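Local coordinates for protein kojibiose phosphorylase (Gut metagenome, PDB 6W0P) that belongs to glycoside hydrolase family 65, carbohydrate-active enzymes that combine an N-terminal domain, a central helical catalytic domain and a small C-terminal beta domain, at residues V723-K728 against I735-K740; V449-F454 against K494-Y499; D310-R315 against L651-Y656. All blocks are in the same frame, centred on the assembly; numbering follows the deposited sequence.

Contact 1. Residues V723-K728 against I735-K740; sequences VIITKK and INVYGK
Ile725 and Val737 reach toward each other tip to tip across the two layers of the C-terminal beta sandwich, CD1 of Ile725 lying 3.8 Å from CG2 of Val737. The same methyl probably also touches Ile735, though less certainly, since that residue is modelled in two conformers. With CG1 beside its backbone N and the chain running on nearly extended (chi2 157°), Ile725 carries CD1 out from its own strand to meet Val737. Beside this group Val723 points its CG2 at the phenol end of Tyr738, approaching the ring obliquely: the methyl is 3.3 Å from Tyr738 OH and 3.9 Å from Tyr738 CE2. No hydrogen bond joins the segments. The CA atoms of Val723 and Val737 stand 9.0 Å apart, a spacing of face-to-face sheet packing in which side chains alone bridge the gap. The next shell is largely apolar. Leu748 and Ile750 come from strand 747-751, the backbone neighbour of 723-726, while Leu744 and Leu692, from the sheet of Ile735, touch both isoleucines. Tyr738 is positioned from two directions: its OH is hydrogen-bonded to Pro694 O, and its backbone stands in a tight hairpin between strands 733-737 and 740-744. This type I' turn runs from Val737 to Lys740 with positive phi at Tyr738 and Gly739. It is closed by a reciprocal backbone pair, Val737 N to Lys740 O at 2.8 Å and Lys740 N to Val737 O at 3.1 Å.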
# COMPACT_ATOMS: atom_id res chain seq x y z
N VAL A 723 -33.78 -34.85 24.87
CA VAL A 723 -33.10 -33.69 25.45
C VAL A 723 -33.39 -33.73 26.94
O VAL A 723 -34.55 -33.73 27.29
CB VAL A 723 -33.59 -32.38 24.81
CG1 VAL A 723 -32.88 -31.18 25.40
CG2 VAL A 723 -33.42 -32.43 23.31
N ILE A 724 -32.34 -33.80 27.76
CA ILE A 724 -32.43 -33.76 29.24
C ILE A 724 -31.71 -32.48 29.66
O ILE A 724 -30.53 -32.29 29.27
CB ILE A 724 -31.82 -35.06 29.85
CG1 ILE A 724 -32.55 -36.30 29.33
CG2 ILE A 724 -31.79 -35.04 31.37
CD1 ILE A 724 -31.70 -37.56 29.37
N ILE A 725 -32.42 -31.63 30.40
CA ILE A 725 -31.97 -30.30 30.89
C ILE A 725 -32.11 -30.35 32.41
O ILE A 725 -33.23 -30.72 32.88
CB ILE A 725 -32.81 -29.17 30.28
CG1 ILE A 725 -32.75 -29.16 28.75
CG2 ILE A 725 -32.41 -27.83 30.86
CD1 ILE A 725 -33.92 -28.47 28.10
N THR A 726 -31.03 -30.02 33.14
CA THR A 726 -30.99 -30.07 34.61
C THR A 726 -30.41 -28.77 35.17
O THR A 726 -29.57 -28.12 34.49
CB THR A 726 -30.25 -31.32 35.12
OG1 THR A 726 -29.07 -31.57 34.34
CG2 THR A 726 -31.10 -32.57 35.09
N LYS A 727 -30.81 -28.43 36.39
CA LYS A 727 -30.18 -27.40 37.25
C LYS A 727 -30.44 -27.74 38.73
O LYS A 727 -31.34 -28.54 39.01
CB LYS A 727 -30.67 -26.00 36.86
CG LYS A 727 -32.04 -25.58 37.37
CD LYS A 727 -32.53 -24.27 36.82
CE LYS A 727 -33.96 -23.99 37.25
NZ LYS A 727 -34.12 -23.93 38.72
N LYS A 728 -29.70 -27.08 39.63
CA LYS A 728 -29.76 -27.31 41.10
C LYS A 728 -30.48 -26.14 41.79
O LYS A 728 -30.77 -26.26 42.98
CB LYS A 728 -28.34 -27.46 41.66
CG LYS A 728 -27.51 -28.55 41.00
CD LYS A 728 -28.04 -29.94 41.23
CE LYS A 728 -27.10 -30.78 42.06
NZ LYS A 728 -25.93 -31.18 41.26
N ILE A 735 -38.04 -21.83 30.01
CA ILE A 735 -37.16 -22.20 28.88
C ILE A 735 -38.03 -22.69 27.73
O ILE A 735 -39.03 -23.37 27.98
CB ILE A 735 -36.10 -23.20 29.37
CG1 ILE A 735 -35.17 -23.68 28.25
CG2 ILE A 735 -36.75 -24.37 30.10
CD1 ILE A 735 -34.05 -24.54 28.76
N ASN A 736 -37.66 -22.31 26.51
CA ASN A 736 -38.40 -22.62 25.27
C ASN A 736 -37.62 -23.70 24.52
O ASN A 736 -36.44 -23.43 24.15
CB ASN A 736 -38.61 -21.30 24.53
CG ASN A 736 -39.70 -21.42 23.51
OD1 ASN A 736 -39.61 -22.27 22.63
ND2 ASN A 736 -40.74 -20.61 23.64
N VAL A 737 -38.17 -24.91 24.39
CA VAL A 737 -37.50 -26.05 23.69
C VAL A 737 -38.39 -26.56 22.55
O VAL A 737 -39.57 -26.96 22.81
CB VAL A 737 -37.09 -27.20 24.65
CG1 VAL A 737 -36.16 -28.19 23.97
CG2 VAL A 737 -36.43 -26.69 25.93
N TYR A 738 -37.85 -26.56 21.33
CA TYR A 738 -38.57 -26.97 20.10
C TYR A 738 -39.84 -26.12 20.00
O TYR A 738 -40.87 -26.62 19.55
CB TYR A 738 -38.84 -28.48 20.11
CG TYR A 738 -37.60 -29.34 20.12
CD1 TYR A 738 -36.59 -29.16 19.18
CD2 TYR A 738 -37.41 -30.33 21.08
CE1 TYR A 738 -35.45 -29.94 19.17
CE2 TYR A 738 -36.27 -31.11 21.08
CZ TYR A 738 -35.28 -30.92 20.13
OH TYR A 738 -34.13 -31.67 20.15
N GLY A 739 -39.76 -24.85 20.43
CA GLY A 739 -40.83 -23.86 20.29
C GLY A 739 -41.91 -23.96 21.35
O GLY A 739 -42.88 -23.19 21.22
N LYS A 740 -41.77 -24.84 22.36
CA LYS A 740 -42.73 -24.96 23.51
C LYS A 740 -42.09 -24.40 24.79
O LYS A 740 -40.87 -24.65 25.02
CB LYS A 740 -43.17 -26.41 23.75
CG LYS A 740 -43.56 -27.21 22.51
CD LYS A 740 -45.04 -27.47 22.37
CE LYS A 740 -45.47 -27.78 20.94
NZ LYS A 740 -44.69 -28.90 20.35

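Contact 2. Residues V449-F454 against K494-Y499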
# COMPACT_ATOMS: atom_id res chain seq x y z
N VAL A 449 -22.09 6.53 23.20
CA VAL A 449 -22.21 7.91 22.67
C VAL A 449 -20.98 8.18 21.79
O VAL A 449 -21.14 8.67 20.68
CB VAL A 449 -22.39 8.96 23.79
CG1 VAL A 449 -22.13 10.38 23.31
CG2 VAL A 449 -23.77 8.85 24.41
N GLU A 450 -19.80 7.82 22.29
CA GLU A 450 -18.53 8.03 21.55
C GLU A 450 -18.56 7.24 20.24
O GLU A 450 -18.18 7.83 19.22
CB GLU A 450 -17.31 7.67 22.40
CG GLU A 450 -17.11 8.58 23.60
CD GLU A 450 -16.79 10.04 23.31
OE1 GLU A 450 -16.59 10.39 22.13
OE2 GLU A 450 -16.78 10.84 24.28
N ILE A 451 -18.99 5.96 20.25
CA ILE A 451 -19.03 5.13 19.01
C ILE A 451 -20.04 5.73 18.05
O ILE A 451 -19.70 5.88 16.86
CB ILE A 451 -19.33 3.65 19.30
CG1 ILE A 451 -18.20 2.98 20.09
CG2 ILE A 451 -19.63 2.90 18.01
CD1 ILE A 451 -18.66 1.75 20.82
N SER A 452 -21.22 6.11 18.53
CA SER A 452 -22.28 6.75 17.70
C SER A 452 -21.74 8.03 17.07
O SER A 452 -21.95 8.22 15.87
CB SER A 452 -23.54 6.97 18.49
OG SER A 452 -24.01 5.72 18.98
N LYS A 453 -21.03 8.88 17.83
CA LYS A 453 -20.40 10.12 17.30
C LYS A 453 -19.48 9.80 16.11
O LYS A 453 -19.55 10.51 15.08
CB LYS A 453 -19.59 10.80 18.40
CG LYS A 453 -20.41 11.70 19.29
CD LYS A 453 -19.65 12.21 20.50
CE LYS A 453 -18.42 13.04 20.19
NZ LYS A 453 -17.48 13.04 21.34
N PHE A 454 -18.63 8.77 16.22
CA PHE A 454 -17.75 8.35 15.10
C PHE A 454 -18.59 7.93 13.90
O PHE A 454 -18.33 8.40 12.79
CB PHE A 454 -16.80 7.24 15.54
CG PHE A 454 -16.09 6.59 14.39
CD1 PHE A 454 -15.25 7.32 13.58
CD2 PHE A 454 -16.27 5.24 14.13
CE1 PHE A 454 -14.59 6.72 12.52
CE2 PHE A 454 -15.61 4.65 13.06
CZ PHE A 454 -14.77 5.39 12.27
N LYS A 494 -26.88 1.35 12.28
CA LYS A 494 -28.31 1.61 12.59
C LYS A 494 -28.66 0.92 13.92
O LYS A 494 -29.30 1.59 14.76
CB LYS A 494 -29.20 1.16 11.44
CG LYS A 494 -30.66 1.53 11.59
CD LYS A 494 -31.56 1.12 10.43
CE LYS A 494 -33.01 1.50 10.70
NZ LYS A 494 -33.77 1.60 9.44
N LYS A 495 -28.19 -0.31 14.15
CA LYS A 495 -28.43 -1.01 15.44
C LYS A 495 -27.76 -0.24 16.59
O LYS A 495 -28.35 -0.17 17.67
CB LYS A 495 -27.94 -2.46 15.43
CG LYS A 495 -28.83 -3.43 14.67
CD LYS A 495 -30.18 -3.65 15.33
CE LYS A 495 -30.84 -4.92 14.87
NZ LYS A 495 -32.23 -5.03 15.37
N CYS A 496 -26.57 0.31 16.38
CA CYS A 496 -25.89 1.14 17.41
C CYS A 496 -26.77 2.35 17.74
O CYS A 496 -27.02 2.61 18.93
CB CYS A 496 -24.53 1.61 16.95
SG CYS A 496 -23.60 2.32 18.34
N PHE A 497 -27.28 3.05 16.72
CA PHE A 497 -28.06 4.30 16.89
C PHE A 497 -29.32 4.00 17.70
O PHE A 497 -29.61 4.76 18.63
CB PHE A 497 -28.41 4.93 15.54
CG PHE A 497 -27.22 5.43 14.76
CD1 PHE A 497 -26.05 5.80 15.39
CD2 PHE A 497 -27.29 5.52 13.38
CE1 PHE A 497 -24.96 6.24 14.66
CE2 PHE A 497 -26.20 5.97 12.65
CZ PHE A 497 -25.04 6.35 13.30
N GLN A 498 -30.02 2.93 17.35
CA GLN A 498 -31.32 2.58 17.98
C GLN A 498 -31.08 2.12 19.43
O GLN A 498 -31.88 2.50 20.29
CB GLN A 498 -32.05 1.54 17.15
CG GLN A 498 -32.49 2.08 15.80
CD GLN A 498 -33.08 0.97 14.95
OE1 GLN A 498 -32.68 -0.19 15.07
NE2 GLN A 498 -34.03 1.33 14.10
N TYR A 499 -29.99 1.42 19.72
CA TYR A 499 -29.69 1.01 21.12
C TYR A 499 -29.42 2.26 21.98
O TYR A 499 -29.94 2.34 23.11
CB TYR A 499 -28.53 0.02 21.21
CG TYR A 499 -28.37 -0.63 22.56
CD1 TYR A 499 -29.44 -1.26 23.19
CD2 TYR A 499 -27.15 -0.62 23.21
CE1 TYR A 499 -29.30 -1.87 24.43
CE2 TYR A 499 -26.99 -1.22 24.45
CZ TYR A 499 -28.06 -1.84 25.06
OH TYR A 499 -27.89 -2.43 26.29
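The hydroxyl of Ser452 is hydrogen-bonded to Leu448 O, one turn back in its own helix, and faces Cys496 of helix 487-504, with 3.5 Å between Ser452 OG and Cys496 SG. Cys496 holds its sulfur anti to the backbone N (chi1 -168°), directed into the helix interface, where SG also touches CG2 of Ile451 at 4.0 Å. Phe497 comes in beside the cysteine: its ring presents an edge to the backbone carbonyl, CE1 lying 3.8 Å from Ser452 O, near the ring plane. The two short helical segments pass 9.9 Å apart at 136°, about midway between perpendicular and antiparallel, and the small serine and cysteine fill the middle of the gap. Away from the interface, Lys453 NZ forms a salt bridge with Glu450 OE1 at 2.9 Å, on the syn side but 28° out of the carboxylate plane, and also reaches Cys518 O. Such side-by-side helix packing belongs to the (alpha/alpha)6 barrel of the family's catalytic domain. Here Phe424 of helix 418-434 covers Cys496, while Met528 and Ser532 of helix 522-534 pack on Phe497, so helix 487-504 also packs against these two helices.

Contact 3. Residues D310-R315 against L651-Y656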
# COMPACT_ATOMS: atom_id res chain seq x y z
N ASP A 310 -13.05 -35.88 19.07
CA ASP A 310 -13.81 -34.62 19.32
C ASP A 310 -13.84 -34.37 20.83
O ASP A 310 -13.83 -33.21 21.23
CB ASP A 310 -15.19 -34.66 18.67
CG ASP A 310 -15.20 -34.29 17.20
OD1 ASP A 310 -14.28 -33.57 16.77
OD2 ASP A 310 -16.15 -34.69 16.50
N GLN A 311 -13.92 -35.41 21.64
CA GLN A 311 -13.96 -35.22 23.11
C GLN A 311 -12.64 -34.56 23.53
O GLN A 311 -12.70 -33.60 24.32
CB GLN A 311 -14.21 -36.54 23.85
CG GLN A 311 -14.12 -36.38 25.36
CD GLN A 311 -15.21 -35.50 25.92
OE1 GLN A 311 -16.24 -36.01 26.35
NE2 GLN A 311 -15.00 -34.19 25.91
N GLN A 312 -11.50 -35.05 23.04
CA GLN A 312 -10.18 -34.45 23.35
C GLN A 312 -10.17 -33.02 22.81
O GLN A 312 -9.78 -32.13 23.56
CB GLN A 312 -9.02 -35.23 22.74
CG GLN A 312 -7.65 -34.60 23.01
CD GLN A 312 -6.55 -35.46 22.43
OE1 GLN A 312 -6.62 -35.86 21.27
NE2 GLN A 312 -5.54 -35.78 23.24
N GLY A 313 -10.56 -32.83 21.56
CA GLY A 313 -10.52 -31.50 20.91
C GLY A 313 -11.31 -30.48 21.70
O GLY A 313 -10.71 -29.43 22.12
N ILE A 314 -12.60 -30.73 21.94
CA ILE A 314 -13.44 -29.71 22.61
C ILE A 314 -12.84 -29.37 23.99
O ILE A 314 -12.89 -28.19 24.39
CB ILE A 314 -14.92 -30.10 22.72
CG1 ILE A 314 -15.75 -28.89 23.13
CG2 ILE A 314 -15.16 -31.28 23.67
CD1 ILE A 314 -15.51 -27.68 22.27
N ARG A 315 -12.33 -30.36 24.72
CA ARG A 315 -11.82 -30.09 26.08
C ARG A 315 -10.50 -29.33 25.96
O ARG A 315 -10.27 -28.39 26.74
CB ARG A 315 -11.75 -31.39 26.89
CG ARG A 315 -11.67 -31.10 28.38
CD ARG A 315 -11.75 -32.36 29.20
NE ARG A 315 -13.13 -32.75 29.43
CZ ARG A 315 -13.67 -33.92 29.15
NH1 ARG A 315 -12.97 -34.87 28.54
NH2 ARG A 315 -14.94 -34.12 29.46
N LEU A 651 -8.51 -28.09 14.73
CA LEU A 651 -7.77 -27.25 13.77
C LEU A 651 -6.31 -27.12 14.22
O LEU A 651 -5.42 -27.31 13.36
CB LEU A 651 -8.44 -25.88 13.61
CG LEU A 651 -7.88 -25.06 12.45
CD1 LEU A 651 -9.00 -24.37 11.69
CD2 LEU A 651 -6.88 -24.01 12.94
N ASP A 652 -6.06 -26.82 15.51
CA ASP A 652 -4.67 -26.71 16.05
C ASP A 652 -4.06 -28.10 16.33
O ASP A 652 -2.90 -28.35 15.91
CB ASP A 652 -4.64 -25.79 17.26
CG ASP A 652 -4.86 -24.35 16.82
OD1 ASP A 652 -4.12 -23.89 15.91
OD2 ASP A 652 -5.79 -23.73 17.34
N LEU A 653 -4.76 -29.00 17.03
CA LEU A 653 -4.13 -30.30 17.42
C LEU A 653 -3.57 -31.02 16.18
O LEU A 653 -2.47 -31.59 16.27
CB LEU A 653 -5.14 -31.18 18.15
CG LEU A 653 -5.55 -30.69 19.54
CD1 LEU A 653 -6.66 -31.54 20.07
CD2 LEU A 653 -4.39 -30.72 20.52
N ASP A 654 -4.32 -31.02 15.08
CA ASP A 654 -3.91 -31.74 13.84
C ASP A 654 -3.49 -30.73 12.76
O ASP A 654 -3.36 -31.17 11.59
CB ASP A 654 -5.04 -32.68 13.38
CG ASP A 654 -5.56 -33.64 14.44
OD1 ASP A 654 -4.76 -34.12 15.27
OD2 ASP A 654 -6.77 -33.91 14.44
N ASP A 655 -3.36 -29.43 13.09
CA ASP A 655 -2.66 -28.41 12.25
C ASP A 655 -3.26 -28.35 10.83
O ASP A 655 -2.47 -28.42 9.84
CB ASP A 655 -1.15 -28.71 12.21
CG ASP A 655 -0.22 -27.61 11.70
OD1 ASP A 655 -0.67 -26.44 11.52
OD2 ASP A 655 0.99 -27.92 11.48
N TYR A 656 -4.59 -28.22 10.68
CA TYR A 656 -5.27 -28.19 9.36
C TYR A 656 -4.83 -26.99 8.50
O TYR A 656 -4.86 -27.13 7.24
CB TYR A 656 -6.79 -28.22 9.51
CG TYR A 656 -7.39 -29.59 9.76
CD1 TYR A 656 -7.37 -30.17 11.02
CD2 TYR A 656 -8.00 -30.30 8.75
CE1 TYR A 656 -7.95 -31.41 11.26
CE2 TYR A 656 -8.58 -31.54 8.96
CZ TYR A 656 -8.56 -32.10 10.22
OH TYR A 656 -9.10 -33.33 10.43
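Leu653 sets CG beside its backbone N (chi1 -69°) and carries CD1 on in an extended line (chi2 173°), which drives this methyl against the helix at Gln312 and Gly313. Gln312 is stretched out too, CG anti to its backbone N, and runs past the leucine instead of folding over it. The methyl of Leu653 meets bare backbone at Gly313, CD1 lying 4.0 Å from Gly313 CA, and is 4.4 Å from Gln312 CG. The contact is small and wholly apolar. One branch of a leucine rests on a glycine and on the aliphatic part of the glutamine, and no hydrogen bond crosses. Beyond that aliphatic part the Gln312 amide turns to the N-terminal region, where NE2 is gripped by two backbone acceptors, Glu10 O and Arg15 O.

The loop presenting Leu653, part of the central catalytic domain, is compact. Tyr656 N bonds to Leu651 O at 2.9 Å and, more weakly, Asp655 N to Asp652 O at 3.1 Å, with a positive phi of 55° at Asp655; this is the bonding pattern of a Schellman motif, wrapped round a type I turn. Polar neighbours flank it: Asp654 forms salt bridges with Arg650 and Arg7, and Asp652 OD1 is hydrogen-bonded to His665 and Thr660.

On the helix, Gln311 NE2 sits 3.2 Å above one face of the Arg315 guanidinium, offset toward its rim. In the fold, helix 308-324 and the 651-656 loop both lie against strand 15-19 near the N-terminus, whose Ile16 touches Gln312 and Leu653 alike, while helix 666-680 packs on Ile314 through Ile676 and on Asp652 through Ile669.

In the fold
The three contacts are separate buried sites, none touching another. Contact 3 lies nearest the middle of the chain, its centre about 16 Å away, and joins residues more than 330 positions apart. Contact 2 falls within that long interval of sequence, yet its centre is about 39 Å from that of contact 3, on the opposite side of the chain's centre. Contact 1 follows both in sequence and lies farthest out, about 30 Å from the chain centre. Its nearest atoms are about 15 Å from contact 3 and about 20 Å from contact 2. Contact 1 is sheet on sheet in the C-terminal domain, contact 2 helix on helix in the catalytic domain, and contact 3 loop on helix.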